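Local coordinates for fructuronate-tagaturonate epimerase UxaE from Cohnella laeviribosi in complex with 1 glycerol (Cohnella laeviribosi, PDB 6IL9), which catalyses the interconversion of D-fructuronate and D-tagaturonate, as an epimerase built on a TIM barrel that carries a zinc ion, at residues A375-V379 / F461-L465; K35-K40 / S466-E470; A171-T177 / A262-V266; P118-S124 / G154-D160. All blocks are in the same frame, centred on the assembly; numbering follows the deposited sequence.

Interaction 1 (A375-V379 / F461-L465); sequences AVRIV and FFRTL
Phe461, a turn into helix 458-467, reaches across to Ala375 and Val379 of helix 369-382. Its CG stands anti to the backbone N (chi1 178°), which carries the ring out to the neighbouring helix. There Phe461 CZ meets Ala375 CB at 3.6 Å and Phe461 CD1 meets Val379 CG2 at 3.7 Å, both obliquely, while Val376 lies at the ring edge with its backbone N near the ring plane. One turn on, Thr464 brings OG1 to 3.6 Å from Val379 CG2; that hydroxyl also makes a weak hydrogen bond back to Phe461 O, within its own helix. Leu465 follows, its two methyls divided between Val379 and Ala375. Its CD2 lies 3.7 Å from Val379 CG2 and also sits above one face of the Phe461 ring, near the rim, while Leu465 CD1 approaches Ala375 CB at 3.9 Å and more loosely touches Ile378 CB. Val379 CG2 is thus enclosed by Phe461, Thr464 and Leu465. The two short axes cross almost at a right angle (84°) with a closest approach of 9.9 Å. Helix 384-402 covers one flank through Leu386, Tyr387 and Met390, and Tyr472 of helix 469-487 packs on Ala375 and Leu465. With methyl groups, an aromatic ring and only a hydroxyl turned back to its own backbone at the interface, this helix pair is joined by buried apolar shape fit rather than by directed bonds.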
loop_
_atom_site.group_PDB
_atom_site.type_symbol
_atom_site.label_atom_id
_atom_site.label_comp_id
_atom_site.label_asym_id
_atom_site.label_seq_id
_atom_site.Cartn_x
_atom_site.Cartn_y
_atom_site.Cartn_z
ATOM N N ALA A 375 1.505 -9.878 -11.872
ATOM C CA ALA A 375 1.284 -9.536 -13.277
ATOM C C ALA A 375 2.466 -9.981 -14.130
ATOM O O ALA A 375 2.285 -10.528 -15.231
ATOM C CB ALA A 375 1.041 -8.030 -13.416
ATOM N N VAL A 376 3.685 -9.771 -13.626
ATOM C CA VAL A 376 4.875 -10.251 -14.325
ATOM C C VAL A 376 4.823 -11.765 -14.484
ATOM O O VAL A 376 5.169 -12.305 -15.545
ATOM C CB VAL A 376 6.149 -9.805 -13.582
ATOM C CG1 VAL A 376 7.386 -10.492 -14.192
ATOM C CG2 VAL A 376 6.308 -8.292 -13.643
ATOM N N ARG A 377 4.379 -12.473 -13.441
ATOM C CA ARG A 377 4.255 -13.924 -13.529
ATOM C C ARG A 377 3.296 -14.331 -14.647
ATOM O O ARG A 377 3.553 -15.298 -15.371
ATOM C CB ARG A 377 3.791 -14.488 -12.189
ATOM C CG ARG A 377 3.940 -15.987 -12.080
ATOM C CD ARG A 377 3.016 -16.546 -11.007
ATOM N NE ARG A 377 3.249 -16.017 -9.659
ATOM C CZ ARG A 377 4.208 -16.439 -8.834
ATOM N NH1 ARG A 377 5.068 -17.370 -9.225
ATOM N NH2 ARG A 377 4.317 -15.917 -7.620
ATOM N N ILE A 378 2.190 -13.600 -14.813
ATOM C CA ILE A 378 1.287 -13.897 -15.926
ATOM C C ILE A 378 2.008 -13.722 -17.260
ATOM O O ILE A 378 1.809 -14.510 -18.196
ATOM C CB ILE A 378 0.031 -13.010 -15.852
ATOM C CG1 ILE A 378 -0.823 -13.388 -14.643
ATOM C CG2 ILE A 378 -0.775 -13.108 -17.169
ATOM C CD1 ILE A 378 -1.329 -14.794 -14.644
ATOM N N VAL A 379 2.831 -12.677 -17.381
ATOM C CA VAL A 379 3.580 -12.461 -18.619
ATOM C C VAL A 379 4.555 -13.610 -18.853
ATOM O O VAL A 379 4.674 -14.133 -19.970
ATOM C CB VAL A 379 4.302 -11.099 -18.591
ATOM C CG1 VAL A 379 5.213 -10.943 -19.814
ATOM C CG2 VAL A 379 3.295 -9.962 -18.543
ATOM N N PHE A 461 2.637 -5.051 -22.393
ATOM C CA PHE A 461 2.374 -5.587 -21.058
ATOM C C PHE A 461 0.892 -5.484 -20.705
ATOM O O PHE A 461 0.270 -6.462 -20.268
ATOM C CB PHE A 461 3.234 -4.839 -20.032
ATOM C CG PHE A 461 3.017 -5.282 -18.602
ATOM C CD1 PHE A 461 3.723 -6.355 -18.075
ATOM C CD2 PHE A 461 2.140 -4.602 -17.780
ATOM C CE1 PHE A 461 3.529 -6.753 -16.757
ATOM C CE2 PHE A 461 1.955 -4.990 -16.466
ATOM C CZ PHE A 461 2.653 -6.070 -15.961
ATOM N N PHE A 462 0.310 -4.295 -20.872
ATOM C CA PHE A 462 -1.093 -4.142 -20.509
ATOM C C PHE A 462 -1.995 -4.906 -21.468
ATOM O O PHE A 462 -3.054 -5.395 -21.064
ATOM C CB PHE A 462 -1.460 -2.657 -20.443
ATOM C CG PHE A 462 -1.089 -2.025 -19.133
ATOM C CD1 PHE A 462 -1.852 -2.260 -18.002
ATOM C CD2 PHE A 462 0.054 -1.254 -19.020
ATOM C CE1 PHE A 462 -1.500 -1.702 -16.773
ATOM C CE2 PHE A 462 0.413 -0.694 -17.801
ATOM C CZ PHE A 462 -0.365 -0.922 -16.676
ATOM N N ARG A 463 -1.573 -5.057 -22.724
ATOM C CA ARG A 463 -2.352 -5.854 -23.662
ATOM C C ARG A 463 -2.429 -7.310 -23.212
ATOM O O ARG A 463 -3.511 -7.911 -23.220
ATOM C CB ARG A 463 -1.741 -5.732 -25.060
ATOM C CG ARG A 463 -2.694 -5.956 -26.212
ATOM C CD ARG A 463 -2.280 -5.102 -27.418
ATOM N NE ARG A 463 -0.865 -5.266 -27.759
ATOM C CZ ARG A 463 0.005 -4.267 -27.906
ATOM N NH1 ARG A 463 -0.384 -3.007 -27.752
ATOM N NH2 ARG A 463 1.268 -4.525 -28.221
ATOM N N THR A 464 -1.301 -7.899 -22.788
ATOM C CA THR A 464 -1.395 -9.286 -22.334
ATOM C C THR A 464 -2.156 -9.390 -21.022
ATOM O O THR A 464 -2.880 -10.366 -20.817
ATOM C CB THR A 464 -0.024 -9.958 -22.194
ATOM O OG1 THR A 464 0.509 -9.735 -20.888
ATOM C CG2 THR A 464 0.946 -9.483 -23.243
ATOM N N LEU A 465 -2.040 -8.398 -20.136
ATOM C CA LEU A 465 -2.757 -8.508 -18.867
ATOM C C LEU A 465 -4.262 -8.362 -19.065
ATOM O O LEU A 465 -5.044 -8.991 -18.343
ATOM C CB LEU A 465 -2.229 -7.490 -17.859
ATOM C CG LEU A 465 -1.165 -8.025 -16.881
ATOM C CD1 LEU A 465 -1.791 -8.986 -15.873
ATOM C CD2 LEU A 465 -0.060 -8.740 -17.652
#

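Interaction 2 (K35-K40 / S466-E470); sequences KAEGRK and SEREE
Lys35 pushes its ammonium group between Ser466 and Glu469, joining a beta hairpin with a type I' turn (Ala36 to Arg39) to the junction of helices 458-467 and 469-487. Three bonds grip Lys35 NZ. The salt bridge to Glu469 OE2 is 2.7 Å long and meets the carboxylate from above its plane, 53° out of it; Ser466 O accepts from Lys35 NZ at 2.9 Å and Ser466 OG at 3.0 Å. The two charged chains arrive from opposite directions, the lysine fully extended from a CG anti to its backbone N (chi1 -174°). A methionine here would probably leave Glu469 OE2 without its ionic mate and Ser466 O with one donor fewer, weakening the tie between hairpin and helices. In the second shell, Ser466 O is also reached by Glu469 N, from the face of the carbonyl plane opposite to Lys35, so the helix junction presents that oxygen to the lysine. Lys40 comes at Glu469 from the opposite direction, CE 3.7 Å from Glu469 OE2, its charge beyond salt-bridge range; Lys40 NZ has Gln148 as its protein partner and gives a further bond to a water, which reaches Glu469 OE1 weakly. Tyr19, from the adjacent strand 17-26, hydrogen-bonds Glu469 OE1 through its hydroxyl, steadying the other carboxylate oxygen. Back at the turn, Ser466 OG passes its own hydrogen to Gly38 O at 3.2 Å, from above that carbonyl's plane.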
loop_
_atom_site.group_PDB
_atom_site.type_symbol
_atom_site.label_atom_id
_atom_site.label_comp_id
_atom_site.label_asym_id
_atom_site.label_seq_id
_atom_site.Cartn_x
_atom_site.Cartn_y
_atom_site.Cartn_z
ATOM N N LYS A 35 -16.989 -5.171 -20.836
ATOM C CA LYS A 35 -15.676 -5.133 -21.458
ATOM C C LYS A 35 -15.838 -5.439 -22.935
ATOM O O LYS A 35 -16.452 -6.448 -23.288
ATOM C CB LYS A 35 -14.714 -6.129 -20.816
ATOM C CG LYS A 35 -13.300 -6.003 -21.368
ATOM C CD LYS A 35 -12.339 -6.840 -20.559
ATOM C CE LYS A 35 -10.910 -6.683 -21.048
ATOM N NZ LYS A 35 -10.046 -7.622 -20.274
ATOM N N ALA A 36 -15.308 -4.559 -23.789
ATOM C CA ALA A 36 -15.356 -4.759 -25.235
ATOM C C ALA A 36 -14.034 -4.346 -25.863
ATOM O O ALA A 36 -13.527 -3.258 -25.583
ATOM C CB ALA A 36 -16.502 -3.964 -25.866
ATOM N N GLU A 37 -13.495 -5.210 -26.725
ATOM C CA GLU A 37 -12.259 -4.925 -27.460
ATOM C C GLU A 37 -11.134 -4.523 -26.512
ATOM O O GLU A 37 -10.410 -3.556 -26.748
ATOM C CB GLU A 37 -12.482 -3.847 -28.523
ATOM C CG GLU A 37 -13.244 -4.336 -29.737
ATOM C CD GLU A 37 -14.706 -4.535 -29.436
ATOM O OE1 GLU A 37 -15.130 -5.701 -29.292
ATOM O OE2 GLU A 37 -15.425 -3.522 -29.309
ATOM N N GLY A 38 -11.010 -5.259 -25.413
ATOM C CA GLY A 38 -9.918 -5.060 -24.479
ATOM C C GLY A 38 -10.049 -3.868 -23.560
ATOM O O GLY A 38 -9.088 -3.553 -22.847
ATOM N N ARG A 39 -11.197 -3.191 -23.551
ATOM C CA ARG A 39 -11.394 -2.021 -22.714
ATOM C C ARG A 39 -12.712 -2.126 -21.956
ATOM O O ARG A 39 -13.710 -2.612 -22.494
ATOM C CB ARG A 39 -11.381 -0.741 -23.550
ATOM C CG ARG A 39 -11.412 0.519 -22.708
ATOM C CD ARG A 39 -11.875 1.700 -23.524
ATOM N NE ARG A 39 -10.778 2.289 -24.277
ATOM C CZ ARG A 39 -9.925 3.179 -23.779
ATOM N NH1 ARG A 39 -10.043 3.588 -22.520
ATOM N NH2 ARG A 39 -8.953 3.662 -24.543
ATOM N N LYS A 40 -12.714 -1.660 -20.711
ATOM C CA LYS A 40 -13.923 -1.611 -19.902
ATOM C C LYS A 40 -14.713 -0.325 -20.149
ATOM O O LYS A 40 -14.149 0.719 -20.482
ATOM C CB LYS A 40 -13.568 -1.723 -18.418
ATOM C CG LYS A 40 -12.925 -3.057 -18.042
ATOM C CD LYS A 40 -12.568 -3.111 -16.550
ATOM C CE LYS A 40 -11.955 -4.456 -16.188
ATOM N NZ LYS A 40 -11.560 -4.535 -14.744
ATOM N N SER A 466 -4.684 -7.568 -20.050
ATOM C CA SER A 466 -6.105 -7.501 -20.373
ATOM C C SER A 466 -6.593 -8.813 -20.988
ATOM O O SER A 466 -7.661 -9.318 -20.623
ATOM C CB SER A 466 -6.367 -6.326 -21.314
ATOM O OG SER A 466 -7.737 -6.250 -21.654
ATOM N N GLU A 467 -5.813 -9.389 -21.912
ATOM C CA GLU A 467 -6.180 -10.675 -22.491
ATOM C C GLU A 467 -6.248 -11.766 -21.433
ATOM O O GLU A 467 -7.028 -12.713 -21.571
ATOM C CB GLU A 467 -5.181 -11.063 -23.590
ATOM C CG GLU A 467 -5.225 -10.160 -24.811
ATOM C CD GLU A 467 -3.959 -10.234 -25.665
ATOM O OE1 GLU A 467 -3.873 -9.476 -26.657
ATOM O OE2 GLU A 467 -3.049 -11.039 -25.346
ATOM N N ARG A 468 -5.447 -11.658 -20.375
ATOM C CA ARG A 468 -5.374 -12.676 -19.331
ATOM C C ARG A 468 -5.962 -12.164 -18.018
ATOM O O ARG A 468 -5.503 -12.516 -16.930
ATOM C CB ARG A 468 -3.932 -13.135 -19.114
ATOM C CG ARG A 468 -3.125 -13.355 -20.389
ATOM C CD ARG A 468 -3.799 -14.310 -21.339
ATOM N NE ARG A 468 -3.870 -15.652 -20.783
ATOM C CZ ARG A 468 -3.710 -16.761 -21.499
ATOM N NH1 ARG A 468 -3.458 -16.681 -22.799
ATOM N NH2 ARG A 468 -3.797 -17.949 -20.911
ATOM N N GLU A 469 -6.996 -11.331 -18.122
ATOM C CA GLU A 469 -7.621 -10.739 -16.944
ATOM C C GLU A 469 -8.090 -11.803 -15.953
ATOM O O GLU A 469 -7.904 -11.654 -14.735
ATOM C CB GLU A 469 -8.786 -9.853 -17.394
ATOM C CG GLU A 469 -9.667 -9.309 -16.292
ATOM C CD GLU A 469 -10.718 -8.352 -16.841
ATOM O OE1 GLU A 469 -11.915 -8.506 -16.500
ATOM O OE2 GLU A 469 -10.332 -7.446 -17.622
ATOM N N GLU A 470 -8.695 -12.887 -16.450
ATOM C CA GLU A 470 -9.179 -13.916 -15.537
ATOM C C GLU A 470 -8.020 -14.642 -14.864
ATOM O O GLU A 470 -8.095 -14.965 -13.674
ATOM C CB GLU A 470 -10.076 -14.911 -16.274
ATOM C CG GLU A 470 -11.558 -14.638 -16.090
ATOM C CD GLU A 470 -12.428 -15.753 -16.652
ATOM O OE1 GLU A 470 -13.644 -15.750 -16.364
ATOM O OE2 GLU A 470 -11.897 -16.627 -17.379
HETATM O O HOH W 1 -11.425 -7.124 -14.062
#

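Interaction 3 (A171-T177 / A262-V266); sequences ALDLGFT and AGRAV
Arg264 hydrogen-bonds the carbonyls of Leu172 and Phe176 just at and beyond the C-terminal end of helix 165-173, where Gly175, at positive phi (95°), closes a Schellman motif. The place is a turn of the TIM barrel that leads into strand 178-182, and the arginine comes from the loop that leads into strand 267-271. Phe176 O is gripped end-on by two nitrogens, Arg264 NH2 at 2.8 Å and Arg264 NH1 at 3.0 Å; both approach one face of the carbonyl plane, and the oxygen itself lies in the guanidinium plane. Leu172 O takes a second hydrogen of Arg264 NH2 at 3.0 Å, in the carbonyl plane and on a lone pair, while still accepting from Gly175 N at 3.3 Å. Ala171 O is served within the turn by Phe176 N. A methionine in place of Arg264 would probably leave Phe176 O without either of these donors and strip the helix end of a positive charge that suits its dipole. The hydroxyl of Thr177 turns elsewhere, to Ala157 N on strand 156-162. Apolar groups flank the guanidinium: Val266 CG2 lies over one face near its rim, and Leu172 CD2 fills in beside it, 3.9 Å from Val266 CG2 and 4.1 Å from Ala262 CB. Where the two backbones come nearest, CA to CA, Val266 CA points its hydrogen at Thr177 O, 3.5 Å away.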
loop_
_atom_site.group_PDB
_atom_site.type_symbol
_atom_site.label_atom_id
_atom_site.label_comp_id
_atom_site.label_asym_id
_atom_site.label_seq_id
_atom_site.Cartn_x
_atom_site.Cartn_y
_atom_site.Cartn_z
ATOM N N ALA A 171 -3.210 14.948 -0.678
ATOM C CA ALA A 171 -3.912 13.737 -0.272
ATOM C C ALA A 171 -5.247 14.065 0.384
ATOM O O ALA A 171 -6.270 13.442 0.085
ATOM C CB ALA A 171 -3.031 12.919 0.676
ATOM N N LEU A 172 -5.261 15.042 1.290
ATOM C CA LEU A 172 -6.522 15.367 1.950
ATOM C C LEU A 172 -7.516 15.965 0.963
ATOM O O LEU A 172 -8.711 15.650 1.013
ATOM C CB LEU A 172 -6.273 16.320 3.121
ATOM C CG LEU A 172 -5.581 15.680 4.327
ATOM C CD1 LEU A 172 -4.909 16.729 5.202
ATOM C CD2 LEU A 172 -6.590 14.900 5.138
ATOM N N ASP A 173 -7.032 16.818 0.056
ATOM C CA ASP A 173 -7.902 17.454 -0.932
ATOM C C ASP A 173 -8.523 16.441 -1.878
ATOM O O ASP A 173 -9.634 16.653 -2.371
ATOM C CB ASP A 173 -7.112 18.479 -1.746
ATOM C CG ASP A 173 -6.691 19.671 -0.929
ATOM O OD1 ASP A 173 -7.360 19.952 0.083
ATOM O OD2 ASP A 173 -5.700 20.332 -1.301
ATOM N N LEU A 174 -7.823 15.347 -2.149
ATOM C CA LEU A 174 -8.276 14.346 -3.101
ATOM C C LEU A 174 -9.126 13.250 -2.465
ATOM O O LEU A 174 -9.560 12.333 -3.171
ATOM C CB LEU A 174 -7.065 13.735 -3.813
ATOM C CG LEU A 174 -6.353 14.661 -4.803
ATOM C CD1 LEU A 174 -5.149 13.971 -5.435
ATOM C CD2 LEU A 174 -7.326 15.146 -5.874
ATOM N N GLY A 175 -9.394 13.325 -1.163
ATOM C CA GLY A 175 -10.312 12.404 -0.533
ATOM C C GLY A 175 -9.675 11.198 0.121
ATOM O O GLY A 175 -10.394 10.251 0.464
ATOM N N PHE A 176 -8.358 11.194 0.305
ATOM C CA PHE A 176 -7.729 10.061 0.970
ATOM C C PHE A 176 -8.185 9.990 2.419
ATOM O O PHE A 176 -8.421 11.016 3.068
ATOM C CB PHE A 176 -6.211 10.155 0.868
ATOM C CG PHE A 176 -5.697 9.732 -0.475
ATOM C CD1 PHE A 176 -5.750 10.603 -1.548
ATOM C CD2 PHE A 176 -5.229 8.447 -0.684
ATOM C CE1 PHE A 176 -5.316 10.216 -2.811
ATOM C CE2 PHE A 176 -4.774 8.047 -1.937
ATOM C CZ PHE A 176 -4.832 8.925 -3.009
ATOM N N THR A 177 -8.355 8.763 2.908
ATOM C CA THR A 177 -8.916 8.521 4.229
ATOM C C THR A 177 -7.881 8.003 5.207
ATOM O O THR A 177 -8.151 7.955 6.413
ATOM C CB THR A 177 -10.079 7.528 4.134
ATOM O OG1 THR A 177 -9.652 6.344 3.441
ATOM C CG2 THR A 177 -11.228 8.158 3.378
ATOM N N ALA A 262 -8.970 18.291 9.566
ATOM C CA ALA A 262 -9.412 17.799 8.262
ATOM C C ALA A 262 -10.916 17.927 8.047
ATOM O O ALA A 262 -11.364 17.882 6.894
ATOM C CB ALA A 262 -8.995 16.338 8.067
ATOM N N GLY A 263 -11.710 18.056 9.105
ATOM C CA GLY A 263 -13.149 18.156 8.939
ATOM C C GLY A 263 -13.854 16.858 8.614
ATOM O O GLY A 263 -15.062 16.876 8.343
ATOM N N ARG A 264 -13.139 15.737 8.640
ATOM C CA ARG A 264 -13.687 14.411 8.405
ATOM C C ARG A 264 -12.735 13.425 9.067
ATOM O O ARG A 264 -11.614 13.784 9.438
ATOM C CB ARG A 264 -13.847 14.122 6.908
ATOM C CG ARG A 264 -12.535 14.222 6.129
ATOM C CD ARG A 264 -12.780 14.203 4.610
ATOM N NE ARG A 264 -11.536 14.339 3.857
ATOM C CZ ARG A 264 -10.721 13.319 3.588
ATOM N NH1 ARG A 264 -11.032 12.104 4.022
ATOM N NH2 ARG A 264 -9.604 13.510 2.892
ATOM N N ALA A 265 -13.192 12.187 9.219
ATOM C CA ALA A 265 -12.369 11.155 9.841
ATOM C C ALA A 265 -11.181 10.794 8.950
ATOM O O ALA A 265 -11.340 10.568 7.744
ATOM C CB ALA A 265 -13.213 9.914 10.126
ATOM N N VAL A 266 -9.992 10.723 9.551
ATOM C CA VAL A 266 -8.762 10.377 8.843
ATOM C C VAL A 266 -7.984 9.406 9.716
ATOM O O VAL A 266 -7.800 9.651 10.914
ATOM C CB VAL A 266 -7.900 11.616 8.527
ATOM C CG1 VAL A 266 -6.520 11.201 8.037
ATOM C CG2 VAL A 266 -8.583 12.507 7.489
#

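Interaction 4 (P118-S124 / G154-D160); sequences PILAQQS and GYGADGD
Asp158 N gives the shortest of the backbone bonds between these parallel strands, 2.7 Å to Ala121 O and nearly along the C=O axis. Gly156 N to Pro118 O follows at 2.9 Å; the bonds from Ala121 N to Gly156 O and from Asp160 N to Gln123 O are weak. Strands 117-124 and 156-162 are neighbours in the closed TIM barrel, joined by a beta-alpha-beta crossover. On the face of Gln122 and Asp158, those two side chains lie alongside each other and point the same way, amide and carboxylate planes turned 83° apart. One water spans them, 2.7 Å from Gln122 OE1 and 2.8 Å from Asp158 OD2; a second links Gln122 NE2 to Asp160 OD2, which is 2.8 Å from it. Lys366 makes salt bridges to both Asp158 and Asp160, Thr367 O accepts from Gln122 NE2, and Asp160 OD2 also binds a glycerol. Beneath this polar group Ile119 CG2, set anti to the backbone N by a chi1 of -48°, packs 3.5 Å from Asp158 CB, and Ile119 CD1 lies so close over Gly156 that a CB there would collide with it. On the opposite face Ala121 CB meets Ala157 CB at 3.7 Å, with Gln123 further along. Leu120 CD1 covers Tyr155 CB nearby, under helix 135-149. One face therefore gathers carboxylates, an amide, ordered water and a lysine into a connected polar network beside the glycerol, while the alanine pair on the other face is an apolar contact.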
loop_
_atom_site.group_PDB
_atom_site.type_symbol
_atom_site.label_atom_id
_atom_site.label_comp_id
_atom_site.label_asym_id
_atom_site.label_seq_id
_atom_site.Cartn_x
_atom_site.Cartn_y
_atom_site.Cartn_z
ATOM N N PRO A 118 -10.391 -3.542 3.099
ATOM C CA PRO A 118 -9.319 -3.275 2.131
ATOM C C PRO A 118 -8.975 -1.807 1.985
ATOM O O PRO A 118 -9.864 -0.972 1.805
ATOM C CB PRO A 118 -9.894 -3.829 0.820
ATOM C CG PRO A 118 -11.396 -3.580 0.961
ATOM C CD PRO A 118 -11.706 -3.716 2.455
ATOM N N ILE A 119 -7.688 -1.480 2.058
ATOM C CA ILE A 119 -7.196 -0.178 1.624
ATOM C C ILE A 119 -6.817 -0.382 0.159
ATOM O O ILE A 119 -5.693 -0.758 -0.171
ATOM C CB ILE A 119 -6.030 0.312 2.482
ATOM C CG1 ILE A 119 -6.366 0.163 3.976
ATOM C CG2 ILE A 119 -5.697 1.769 2.134
ATOM C CD1 ILE A 119 -7.642 0.888 4.438
ATOM N N LEU A 120 -7.794 -0.168 -0.727
ATOM C CA LEU A 120 -7.631 -0.570 -2.127
ATOM C C LEU A 120 -6.833 0.434 -2.930
ATOM O O LEU A 120 -6.274 0.077 -3.974
ATOM C CB LEU A 120 -8.990 -0.738 -2.802
ATOM C CG LEU A 120 -9.814 -1.975 -2.564
ATOM C CD1 LEU A 120 -11.108 -1.765 -3.326
ATOM C CD2 LEU A 120 -9.080 -3.197 -3.101
ATOM N N ALA A 121 -6.823 1.692 -2.502
ATOM C CA ALA A 121 -6.067 2.757 -3.140
ATOM C C ALA A 121 -4.884 3.059 -2.238
ATOM O O ALA A 121 -5.052 3.634 -1.159
ATOM C CB ALA A 121 -6.938 3.998 -3.348
ATOM N N GLN A 122 -3.692 2.666 -2.662
ATOM C CA GLN A 122 -2.510 2.892 -1.833
ATOM C C GLN A 122 -1.307 2.958 -2.754
ATOM O O GLN A 122 -0.960 1.948 -3.364
ATOM C CB GLN A 122 -2.347 1.772 -0.806
ATOM C CG GLN A 122 -1.010 1.811 -0.085
ATOM C CD GLN A 122 -0.504 0.428 0.256
ATOM O OE1 GLN A 122 -1.018 -0.221 1.160
ATOM N NE2 GLN A 122 0.507 -0.035 -0.469
ATOM N N GLN A 123 -0.687 4.133 -2.863
ATOM C CA GLN A 123 0.554 4.284 -3.616
ATOM C C GLN A 123 1.393 5.351 -2.933
ATOM O O GLN A 123 0.857 6.295 -2.340
ATOM C CB GLN A 123 0.300 4.675 -5.083
ATOM C CG GLN A 123 -0.157 3.525 -5.995
ATOM C CD GLN A 123 0.954 2.531 -6.259
ATOM O OE1 GLN A 123 1.742 2.701 -7.197
ATOM N NE2 GLN A 123 1.040 1.492 -5.430
ATOM N N SER A 124 2.709 5.187 -3.010
ATOM C CA SER A 124 3.644 6.167 -2.475
ATOM C C SER A 124 3.940 7.243 -3.512
ATOM O O SER A 124 3.709 7.067 -4.709
ATOM C CB SER A 124 4.957 5.504 -2.050
ATOM O OG SER A 124 5.700 5.069 -3.181
ATOM N N GLY A 154 -17.180 -1.121 1.926
ATOM C CA GLY A 154 -16.309 0.016 2.175
ATOM C C GLY A 154 -14.849 -0.299 1.905
ATOM O O GLY A 154 -14.357 -1.390 2.212
ATOM N N TYR A 155 -14.142 0.672 1.337
ATOM C CA TYR A 155 -12.712 0.551 1.093
ATOM C C TYR A 155 -12.033 1.854 1.489
ATOM O O TYR A 155 -12.657 2.917 1.521
ATOM C CB TYR A 155 -12.400 0.220 -0.382
ATOM C CG TYR A 155 -12.597 1.398 -1.307
ATOM C CD1 TYR A 155 -13.847 1.675 -1.844
ATOM C CD2 TYR A 155 -11.531 2.229 -1.650
ATOM C CE1 TYR A 155 -14.034 2.765 -2.680
ATOM C CE2 TYR A 155 -11.711 3.313 -2.471
ATOM C CZ TYR A 155 -12.965 3.576 -2.982
ATOM O OH TYR A 155 -13.126 4.663 -3.807
ATOM N N GLY A 156 -10.738 1.755 1.780
ATOM C CA GLY A 156 -9.948 2.907 2.159
ATOM C C GLY A 156 -8.944 3.353 1.113
ATOM O O GLY A 156 -8.631 2.613 0.177
ATOM N N ALA A 157 -8.419 4.565 1.276
ATOM C CA ALA A 157 -7.423 5.138 0.375
ATOM C C ALA A 157 -6.311 5.757 1.206
ATOM O O ALA A 157 -6.570 6.653 2.018
ATOM C CB ALA A 157 -8.051 6.194 -0.548
ATOM N N ASP A 158 -5.078 5.291 0.990
ATOM C CA ASP A 158 -3.916 5.616 1.809
ATOM C C ASP A 158 -2.939 6.462 1.000
ATOM O O ASP A 158 -2.470 6.035 -0.064
ATOM C CB ASP A 158 -3.254 4.317 2.289
ATOM C CG ASP A 158 -1.982 4.528 3.099
ATOM O OD1 ASP A 158 -1.705 5.643 3.599
ATOM O OD2 ASP A 158 -1.259 3.517 3.252
ATOM N N GLY A 159 -2.656 7.664 1.493
ATOM C CA GLY A 159 -1.555 8.448 0.978
ATOM C C GLY A 159 -0.290 7.954 1.642
ATOM O O GLY A 159 0.030 8.352 2.763
ATOM N N ASP A 160 0.416 7.058 0.966
ATOM C CA ASP A 160 1.467 6.271 1.585
ATOM C C ASP A 160 2.788 7.025 1.543
ATOM O O ASP A 160 3.094 7.699 0.558
ATOM C CB ASP A 160 1.585 4.932 0.852
ATOM C CG ASP A 160 2.577 3.993 1.491
ATOM O OD1 ASP A 160 2.838 4.119 2.707
ATOM O OD2 ASP A 160 3.107 3.127 0.764
HETATM O O HOH W 2 -2.237 0.913 3.285
HETATM O O HOH W 3 2.256 1.944 -1.635
#

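Overall arrangement
Interactions 3 and 4 belong to the barrel and touch: their centres are 12 Å apart, Thr177 N lies 2.9 Å from Ala157 O in a probable hydrogen bond, and the Phe176 ring packs on strand 156-162. Interaction 4 is the one beside the probable active site, since the side chain of Asp160 is about 5 Å from the zinc held by His161, Asp273 and His343. Interactions 1 and 2 form a second pair, also 12 Å between centres, sharing helix 458-467 and meeting where Ile378 CG2 packs on Arg468 CB. The centre of interaction 1 is 23 Å from that of interaction 4, and 33 Å from that of interaction 3, across the chain's centre.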